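Long-range contacts in inulin fructotransferase (Bacillus sp. snu-7, PDB 2INV), which breaks down inulin, a fructose polymer, by intramolecular fructosyl transfer that probably releases a cyclic di-fructose anhydride, and is folded as a right-handed parallel beta-helix: residues G179-E184 with I202-N207; I188-D193 with E210-G215; L242-N247 with C265-N270. All blocks are in the same frame, centred on the assembly; numbering follows the deposited sequence.

Contact 1: G179-E184 with I202-N207; sequences GFVYLE and IAECGN. With FRU (beta-D-fructofuranose), chain D.
Phe180 and Ile202 sit on neighbouring parallel strands and send their side chains the same way, lying side by side. The ring carbon CD2 of Phe180 rests 3.7 Å from Ile202 CG1, while Ile202 CG2 packs against Phe180 CB. Cys205 adds its sulfur to this apolar row: SG is 4.0 Å from Phe180 CB and also close to Leu183 CB. Tyr182 and Glu204 are set differently, crossing at a slant with ring and carboxylate planes 59° apart. Glu204 CB lies at the edge of the Tyr182 ring, in its plane. CG of Glu204 stands anti to its own carbonyl carbon (chi1 -66°), and the chain then runs extended, which carries OE2 to the bound fructose; the sugar's O3 donates to Glu204 OE2 over 2.6 Å. Ser91 and Ser93 also bond this carboxylate and probably fix its rotation, whereas Tyr182 OH turns to Asp96. Backbone bonds tie the turn, among them Gly206 N to Leu183 O at 2.8 Å with an N-H...O angle of 151°. The pair belongs to successive coils of the beta-helix: strand 135-146 flanks 179-184 through backbone bonds, and Ala186 of strand 185-193 touches Phe180, Ile202 and Cys205.

Contact 2: I188-D193 with E210-G215; sequences IVRGAD and ELTGAG. With FRU (beta-D-fructofuranose), chain E.
Arg190 and Thr212 carry the polar side-chain part of the contact, crossing at about a right angle. The arginine chain, its CG swung opposite the backbone N (chi1 -166°) and straight as far as NE, brings one guanidinium face over Gly213 N, 3.9 Å above the plane. At the edge of that group, and in its plane, a water accepts from Arg190 NH1 at 2.7 Å and is also hydrogen-bonded to Thr212 OG1. Backbone bonding is parallel: Val189 N donates to Glu210 O over 2.8 Å at a nearly straight 173°, and Gly191 N reaches Thr212 O at 155°. A second water lies within hydrogen-bonding distance of both Val189 O and Thr212 O. This repeated pairing of strands one coil apart is the signature of the right-handed parallel beta-helix. Van der Waals packing follows: Ile188 and Glu210 run side by side, Ile188 CG1 being 3.6 Å from Glu210 OE1, an oxygen bonded to His185, while the apolar contact is Val189 CB to Leu211 CD2 at 4.1 Å. Asp193 belongs to a sugar pocket with Arg134 and Gln216; its OD1 and OD2 accept from O4 and O3 of a fructose at 2.7 and 2.6 Å, and Arg134 forms a salt bridge to OD2.

Contact 3: L242-N247 with C265-N270; sequences LLVTGN and CSVTSN. With 2PO (phosphonate), chain H.
Asn270 reaches across to Asn247, the two side chains lying side by side and pointing the same way with amide planes only 11° apart. From CB, 3.6 Å from Asn247 O, the chain leaves with CG on the far side from the carbonyl carbon (chi1 -64°). CG itself lies near the backbone nitrogens of Gly246 and Asn247. At the tip the two amide atoms divide the work. OD1 accepts twice, from Asn247 N at 2.8 Å and from Asn247 ND2 at 3.2 Å. Asn270 ND2 donates to Val244 O at 3.0 Å with an N-H...O angle of 170°; the acceptor lies in the Asn270 amide plane, although the donor stands above the carbonyl plane of Val244. That same carbonyl takes Thr268 N almost head-on at 2.9 Å, one link in a regular parallel ladder that also joins Val244 N to Ser266 O. The asparagine thus continues the bonding beyond the strands, a stacked asparagine ladder of the kind known in parallel beta-helices; Asn247 in turn donates through ND2 to Val220 O. On the face of the strands that carries Leu243 and Ser266, Thr245 OG1 donates to phosphonate O2P over 2.6 Å, and Thr245 of the second and of the third subunit is also hydrogen-bonded to the phosphonate. Where Ser269 hydroxyls of the subunits also bond, the chemistry implies a polar trimer centre shared by three chains, while the three bonds made by the Asn270 amide probably hold its rotation and tie the turn to the neighbouring coil.

Overall arrangement
All three contacts pair segments one coil apart in the same right-handed parallel beta-helix. Contacts 1 and 2 interlock along the chain, their segments alternating: strand 174-181 is followed by 185-193, and 201-203 by 207-211. They therefore link the same two coils at places whose centres are about 18 Å apart. Contact 3 comes later, after both have closed, about 21 Å from contact 1 and about 17 Å from contact 2 between centres. It touches contact 2 through Leu211 CD1 and Leu242 CD1, 4.3 Å apart, but not contact 1. One scaffold thus presents separate fructose sites at contacts 1 and 2 and, at contact 3, part of the surface where the three subunits meet.

Contact 1: G179-E184 with I202-N207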
loop_
_atom_site.group_PDB
_atom_site.type_symbol
_atom_site.label_atom_id
_atom_site.label_comp_id
_atom_site.label_asym_id
_atom_site.label_seq_id
_atom_site.Cartn_x
_atom_site.Cartn_y
_atom_site.Cartn_z
ATOM N N GLY A 179 6.438 8.241 -13.278
ATOM C CA GLY A 179 6.443 7.473 -14.504
ATOM C C GLY A 179 7.849 7.548 -15.061
ATOM O O GLY A 179 8.336 8.633 -15.394
ATOM N N PHE A 180 8.518 6.403 -15.126
ATOM C CA PHE A 180 9.877 6.334 -15.651
ATOM C C PHE A 180 9.816 5.442 -16.875
ATOM O O PHE A 180 9.275 4.336 -16.809
ATOM C CB PHE A 180 10.823 5.692 -14.633
ATOM C CG PHE A 180 11.037 6.506 -13.390
ATOM C CD1 PHE A 180 12.088 7.421 -13.301
ATOM C CD2 PHE A 180 10.222 6.315 -12.285
ATOM C CE1 PHE A 180 12.322 8.121 -12.127
ATOM C CE2 PHE A 180 10.450 7.013 -11.105
ATOM C CZ PHE A 180 11.501 7.915 -11.021
ATOM N N VAL A 181 10.382 5.897 -17.986
ATOM C CA VAL A 181 10.364 5.081 -19.183
ATOM C C VAL A 181 11.566 5.310 -20.096
ATOM O O VAL A 181 12.007 6.444 -20.299
ATOM C CB VAL A 181 9.042 5.292 -19.954
ATOM C CG1 VAL A 181 8.915 6.736 -20.410
ATOM C CG2 VAL A 181 8.975 4.348 -21.139
ATOM N N TYR A 182 12.097 4.204 -20.611
ATOM C CA TYR A 182 13.244 4.185 -21.516
ATOM C C TYR A 182 14.512 4.883 -21.008
ATOM O O TYR A 182 15.175 5.604 -21.747
ATOM C CB TYR A 182 12.822 4.734 -22.892
ATOM C CG TYR A 182 12.591 3.672 -23.958
ATOM C CD1 TYR A 182 11.885 2.499 -23.678
ATOM C CD2 TYR A 182 13.070 3.854 -25.253
ATOM C CE1 TYR A 182 11.671 1.519 -24.669
ATOM C CE2 TYR A 182 12.857 2.888 -26.257
ATOM C CZ TYR A 182 12.156 1.726 -25.951
ATOM O OH TYR A 182 11.964 0.787 -26.931
ATOM N N LEU A 183 14.855 4.632 -19.744
ATOM C CA LEU A 183 16.047 5.202 -19.102
ATOM C C LEU A 183 16.996 4.073 -18.722
ATOM O O LEU A 183 16.540 3.053 -18.190
ATOM C CB LEU A 183 15.659 5.954 -17.820
ATOM C CG LEU A 183 14.898 7.265 -17.972
ATOM C CD1 LEU A 183 14.321 7.667 -16.632
ATOM C CD2 LEU A 183 15.844 8.327 -18.498
ATOM N N GLU A 184 18.300 4.242 -18.937
ATOM C CA GLU A 184 19.184 3.155 -18.560
ATOM C C GLU A 184 19.074 2.899 -17.064
ATOM O O GLU A 184 19.125 1.755 -16.613
ATOM C CB GLU A 184 20.638 3.418 -18.940
ATOM C CG GLU A 184 21.399 2.100 -18.934
ATOM C CD GLU A 184 22.787 2.163 -19.520
ATOM O OE1 GLU A 184 22.978 2.852 -20.543
ATOM O OE2 GLU A 184 23.685 1.489 -18.972
ATOM N N ILE A 202 7.624 2.166 -13.128
ATOM C CA ILE A 202 8.998 2.184 -13.607
ATOM C C ILE A 202 9.197 1.003 -14.548
ATOM O O ILE A 202 9.451 -0.120 -14.093
ATOM C CB ILE A 202 9.965 2.014 -12.434
ATOM C CG1 ILE A 202 9.453 2.812 -11.237
ATOM C CG2 ILE A 202 11.360 2.460 -12.832
ATOM C CD1 ILE A 202 10.214 2.577 -9.968
ATOM N N ALA A 203 9.099 1.232 -15.850
ATOM C CA ALA A 203 9.268 0.121 -16.770
ATOM C C ALA A 203 9.931 0.480 -18.081
ATOM O O ALA A 203 9.978 1.655 -18.481
ATOM C CB ALA A 203 7.930 -0.533 -17.033
ATOM N N GLU A 204 10.435 -0.557 -18.746
ATOM C CA GLU A 204 11.116 -0.389 -20.012
ATOM C C GLU A 204 12.325 0.501 -19.742
ATOM O O GLU A 204 12.668 1.395 -20.513
ATOM C CB GLU A 204 10.146 0.201 -21.045
ATOM C CG GLU A 204 9.019 -0.807 -21.354
ATOM C CD GLU A 204 8.061 -0.364 -22.448
ATOM O OE1 GLU A 204 8.314 0.674 -23.095
ATOM O OE2 GLU A 204 7.053 -1.072 -22.672
ATOM N N CYS A 205 12.965 0.209 -18.611
ATOM C CA CYS A 205 14.166 0.893 -18.151
ATOM C C CYS A 205 15.244 -0.171 -17.995
ATOM O O CYS A 205 14.931 -1.333 -17.689
ATOM C CB CYS A 205 13.916 1.561 -16.803
ATOM S SG CYS A 205 12.978 3.110 -16.874
ATOM N N GLY A 206 16.503 0.204 -18.217
ATOM C CA GLY A 206 17.571 -0.770 -18.082
ATOM C C GLY A 206 17.576 -1.265 -16.652
ATOM O O GLY A 206 17.678 -2.455 -16.385
ATOM N N ASN A 207 17.447 -0.315 -15.732
ATOM C CA ASN A 207 17.397 -0.579 -14.301
ATOM C C ASN A 207 16.254 0.261 -13.747
ATOM O O ASN A 207 16.043 1.384 -14.193
ATOM C CB ASN A 207 18.700 -0.155 -13.624
ATOM C CG ASN A 207 19.915 -0.848 -14.204
ATOM O OD1 ASN A 207 20.346 -0.536 -15.312
ATOM N ND2 ASN A 207 20.473 -1.796 -13.458
HETATM C C1 FRU D . 7.009 -4.998 -23.910
HETATM C C2 FRU D . 6.617 -5.300 -22.401
HETATM C C3 FRU D . 7.326 -4.379 -21.367
HETATM C C4 FRU D . 7.560 -5.267 -20.125
HETATM C C5 FRU D . 7.677 -6.630 -20.743
HETATM C C6 FRU D . 6.797 -7.605 -19.945
HETATM O O1 FRU D . 8.433 -4.752 -24.058
HETATM O O3 FRU D . 7.140 -3.034 -21.002
HETATM O O4 FRU D . 8.672 -4.850 -19.354
HETATM O O5 FRU D . 7.286 -6.521 -22.157
HETATM O O6 FRU D . 7.302 -8.856 -20.176
#

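Contact 2: I188-D193 with E210-G215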
loop_
_atom_site.group_PDB
_atom_site.type_symbol
_atom_site.label_atom_id
_atom_site.label_comp_id
_atom_site.label_asym_id
_atom_site.label_seq_id
_atom_site.Cartn_x
_atom_site.Cartn_y
_atom_site.Cartn_z
ATOM N N ILE A 188 17.953 5.963 -8.660
ATOM C CA ILE A 188 19.087 5.515 -7.860
ATOM C C ILE A 188 19.103 6.296 -6.547
ATOM O O ILE A 188 18.998 7.519 -6.551
ATOM C CB ILE A 188 20.433 5.759 -8.587
ATOM C CG1 ILE A 188 20.528 4.887 -9.839
ATOM C CG2 ILE A 188 21.596 5.460 -7.644
ATOM C CD1 ILE A 188 21.778 5.122 -10.662
ATOM N N VAL A 189 19.215 5.592 -5.425
ATOM C CA VAL A 189 19.253 6.251 -4.121
ATOM C C VAL A 189 20.223 5.572 -3.155
ATOM O O VAL A 189 19.949 4.502 -2.614
ATOM C CB VAL A 189 17.859 6.302 -3.463
ATOM C CG1 VAL A 189 17.931 7.109 -2.177
ATOM C CG2 VAL A 189 16.850 6.929 -4.415
ATOM N N ARG A 190 21.350 6.241 -2.948
ATOM C CA ARG A 190 22.427 5.794 -2.085
ATOM C C ARG A 190 22.250 6.315 -0.665
ATOM O O ARG A 190 21.853 7.450 -0.471
ATOM C CB ARG A 190 23.741 6.302 -2.681
ATOM C CG ARG A 190 24.982 5.667 -2.119
ATOM C CD ARG A 190 26.154 5.955 -2.999
ATOM N NE ARG A 190 27.210 4.976 -2.774
ATOM C CZ ARG A 190 27.478 3.963 -3.586
ATOM N NH1 ARG A 190 26.763 3.801 -4.685
ATOM N NH2 ARG A 190 28.453 3.115 -3.291
ATOM N N GLY A 191 22.564 5.486 0.324
ATOM C CA GLY A 191 22.428 5.905 1.709
ATOM C C GLY A 191 21.048 6.410 2.077
ATOM O O GLY A 191 20.903 7.452 2.714
ATOM N N ALA A 192 20.031 5.662 1.666
ATOM C CA ALA A 192 18.643 6.016 1.943
ATOM C C ALA A 192 18.263 5.597 3.359
ATOM O O ALA A 192 18.668 4.545 3.847
ATOM C CB ALA A 192 17.725 5.351 0.935
ATOM N N ASP A 193 17.481 6.446 4.009
ATOM C CA ASP A 193 17.037 6.245 5.375
ATOM C C ASP A 193 15.582 6.723 5.456
ATOM O O ASP A 193 15.295 7.890 5.197
ATOM C CB ASP A 193 17.983 7.043 6.285
ATOM C CG ASP A 193 17.625 6.955 7.754
ATOM O OD1 ASP A 193 16.868 6.038 8.154
ATOM O OD2 ASP A 193 18.121 7.809 8.527
ATOM N N GLU A 210 17.518 1.341 -7.681
ATOM C CA GLU A 210 18.817 0.960 -7.132
ATOM C C GLU A 210 19.140 1.636 -5.797
ATOM O O GLU A 210 19.489 2.821 -5.754
ATOM C CB GLU A 210 19.921 1.283 -8.146
ATOM C CG GLU A 210 19.845 0.458 -9.422
ATOM C CD GLU A 210 20.819 0.940 -10.481
ATOM O OE1 GLU A 210 20.384 1.687 -11.387
ATOM O OE2 GLU A 210 22.023 0.591 -10.404
ATOM N N LEU A 211 19.026 0.873 -4.712
ATOM C CA LEU A 211 19.317 1.378 -3.374
ATOM C C LEU A 211 20.716 0.905 -3.007
ATOM O O LEU A 211 20.910 -0.164 -2.418
ATOM C CB LEU A 211 18.294 0.838 -2.389
ATOM C CG LEU A 211 16.878 0.983 -2.939
ATOM C CD1 LEU A 211 15.878 0.342 -1.993
ATOM C CD2 LEU A 211 16.563 2.453 -3.159
ATOM N N THR A 212 21.691 1.725 -3.378
ATOM C CA THR A 212 23.098 1.428 -3.170
ATOM C C THR A 212 23.698 1.969 -1.878
ATOM O O THR A 212 23.031 2.650 -1.107
ATOM C CB THR A 212 23.900 1.966 -4.359
ATOM O OG1 THR A 212 23.688 3.380 -4.469
ATOM C CG2 THR A 212 23.426 1.301 -5.646
ATOM N N GLY A 213 24.971 1.648 -1.663
ATOM C CA GLY A 213 25.677 2.101 -0.481
ATOM C C GLY A 213 25.237 1.355 0.768
ATOM O O GLY A 213 25.912 0.426 1.237
ATOM N N ALA A 214 24.104 1.774 1.322
ATOM C CA ALA A 214 23.562 1.153 2.527
ATOM C C ALA A 214 22.210 1.794 2.790
ATOM O O ALA A 214 21.887 2.830 2.189
ATOM C CB ALA A 214 24.496 1.390 3.701
ATOM N N GLY A 215 21.416 1.190 3.669
ATOM C CA GLY A 215 20.114 1.756 3.946
ATOM C C GLY A 215 19.479 1.346 5.257
ATOM O O GLY A 215 19.881 0.375 5.897
HETATM C C1 FRU E . 18.081 7.671 14.583
HETATM C C2 FRU E . 18.589 6.581 13.547
HETATM C C3 FRU E . 17.972 6.723 12.126
HETATM C C4 FRU E . 17.827 5.278 11.598
HETATM C C5 FRU E . 17.651 4.505 12.873
HETATM C C6 FRU E . 18.646 3.470 13.087
HETATM O O1 FRU E . 16.967 7.765 14.456
HETATM O O2 FRU E . 19.996 6.549 13.670
HETATM O O3 FRU E . 18.197 7.629 11.074
HETATM O O4 FRU E . 16.782 5.142 10.651
HETATM O O5 FRU E . 17.929 5.412 13.995
HETATM O O6 FRU E . 18.731 2.384 13.677
HETATM O O HOH W 1 20.224 3.069 -0.373
HETATM O O HOH W 2 24.849 4.955 -6.258
#

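Contact 3: L242-N247 with C265-N270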
loop_
_atom_site.group_PDB
_atom_site.type_symbol
_atom_site.label_atom_id
_atom_site.label_comp_id
_atom_site.label_asym_id
_atom_site.label_seq_id
_atom_site.Cartn_x
_atom_site.Cartn_y
_atom_site.Cartn_z
ATOM N N LEU A 242 14.502 -3.151 5.311
ATOM C CA LEU A 242 13.823 -2.899 4.045
ATOM C C LEU A 242 12.538 -3.712 3.956
ATOM O O LEU A 242 12.534 -4.910 4.228
ATOM C CB LEU A 242 14.731 -3.251 2.865
ATOM C CG LEU A 242 14.206 -3.012 1.440
ATOM C CD1 LEU A 242 13.808 -1.553 1.261
ATOM C CD2 LEU A 242 15.271 -3.393 0.423
ATOM N N LEU A 243 11.451 -3.037 3.598
ATOM C CA LEU A 243 10.155 -3.678 3.448
ATOM C C LEU A 243 9.806 -3.552 1.977
ATOM O O LEU A 243 9.759 -2.449 1.431
ATOM C CB LEU A 243 9.094 -2.950 4.272
ATOM C CG LEU A 243 8.120 -3.766 5.122
ATOM C CD1 LEU A 243 6.914 -2.895 5.441
ATOM C CD2 LEU A 243 7.681 -5.015 4.390
ATOM N N VAL A 244 9.579 -4.685 1.332
ATOM C CA VAL A 244 9.212 -4.673 -0.069
ATOM C C VAL A 244 7.914 -5.458 -0.072
ATOM O O VAL A 244 7.884 -6.652 0.235
ATOM C CB VAL A 244 10.320 -5.315 -0.910
ATOM C CG1 VAL A 244 9.947 -5.289 -2.379
ATOM C CG2 VAL A 244 11.617 -4.544 -0.692
ATOM N N THR A 245 6.836 -4.762 -0.414
ATOM C CA THR A 245 5.514 -5.353 -0.358
ATOM C C THR A 245 4.527 -4.791 -1.387
ATOM O O THR A 245 4.608 -3.626 -1.776
ATOM C CB THR A 245 4.950 -5.109 1.048
ATOM O OG1 THR A 245 4.364 -3.675 1.326
ATOM C CG2 THR A 245 5.761 -5.561 2.197
ATOM N N GLY A 246 3.584 -5.632 -1.803
ATOM C CA GLY A 246 2.562 -5.220 -2.750
ATOM C C GLY A 246 3.046 -4.642 -4.066
ATOM O O GLY A 246 2.399 -3.774 -4.643
ATOM N N ASN A 247 4.185 -5.117 -4.550
ATOM C CA ASN A 247 4.710 -4.638 -5.818
ATOM C C ASN A 247 4.399 -5.672 -6.882
ATOM O O ASN A 247 4.344 -6.870 -6.598
ATOM C CB ASN A 247 6.226 -4.440 -5.735
ATOM C CG ASN A 247 6.620 -3.365 -4.754
ATOM O OD1 ASN A 247 6.507 -2.169 -5.039
ATOM N ND2 ASN A 247 7.076 -3.784 -3.578
ATOM N N CYS A 265 15.556 -7.888 6.308
ATOM C CA CYS A 265 14.633 -7.178 5.432
ATOM C C CYS A 265 13.453 -8.097 5.189
ATOM O O CYS A 265 13.479 -9.262 5.619
ATOM C CB CYS A 265 15.306 -6.815 4.105
ATOM S SG CYS A 265 16.719 -5.705 4.279
ATOM N N SER A 266 12.426 -7.594 4.508
ATOM C CA SER A 266 11.258 -8.421 4.251
ATOM C C SER A 266 10.669 -8.206 2.868
ATOM O O SER A 266 10.409 -7.068 2.457
ATOM C CB SER A 266 10.184 -8.156 5.312
ATOM O OG SER A 266 8.990 -8.847 5.007
ATOM N N VAL A 267 10.461 -9.311 2.156
ATOM C CA VAL A 267 9.878 -9.268 0.826
ATOM C C VAL A 267 8.619 -10.124 0.908
ATOM O O VAL A 267 8.674 -11.356 0.821
ATOM C CB VAL A 267 10.865 -9.820 -0.212
ATOM C CG1 VAL A 267 10.238 -9.833 -1.591
ATOM C CG2 VAL A 267 12.123 -8.954 -0.221
ATOM N N THR A 268 7.487 -9.445 1.069
ATOM C CA THR A 268 6.202 -10.097 1.247
ATOM C C THR A 268 5.050 -9.524 0.426
ATOM O O THR A 268 5.015 -8.328 0.132
ATOM C CB THR A 268 5.793 -9.991 2.724
ATOM O OG1 THR A 268 6.899 -10.365 3.555
ATOM C CG2 THR A 268 4.591 -10.873 3.008
ATOM N N SER A 269 4.100 -10.389 0.076
ATOM C CA SER A 269 2.908 -9.974 -0.660
ATOM C C SER A 269 3.223 -9.292 -1.990
ATOM O O SER A 269 2.710 -8.213 -2.279
ATOM C CB SER A 269 2.083 -9.023 0.213
ATOM O OG SER A 269 1.782 -9.623 1.457
ATOM N N ASN A 270 4.063 -9.923 -2.801
ATOM C CA ASN A 270 4.433 -9.369 -4.094
ATOM C C ASN A 270 4.115 -10.327 -5.226
ATOM O O ASN A 270 3.955 -11.528 -5.019
ATOM C CB ASN A 270 5.934 -9.045 -4.138
ATOM C CG ASN A 270 6.328 -7.969 -3.150
ATOM O OD1 ASN A 270 6.044 -6.785 -3.346
ATOM N ND2 ASN A 270 6.989 -8.378 -2.075
HETATM P P 2PO H . 0.432 -3.955 1.253
HETATM O O1P 2PO H . 0.047 -3.200 2.584
HETATM O O2P 2PO H . 1.804 -3.335 0.746
HETATM O O3P 2PO H . -0.639 -4.082 0.223
#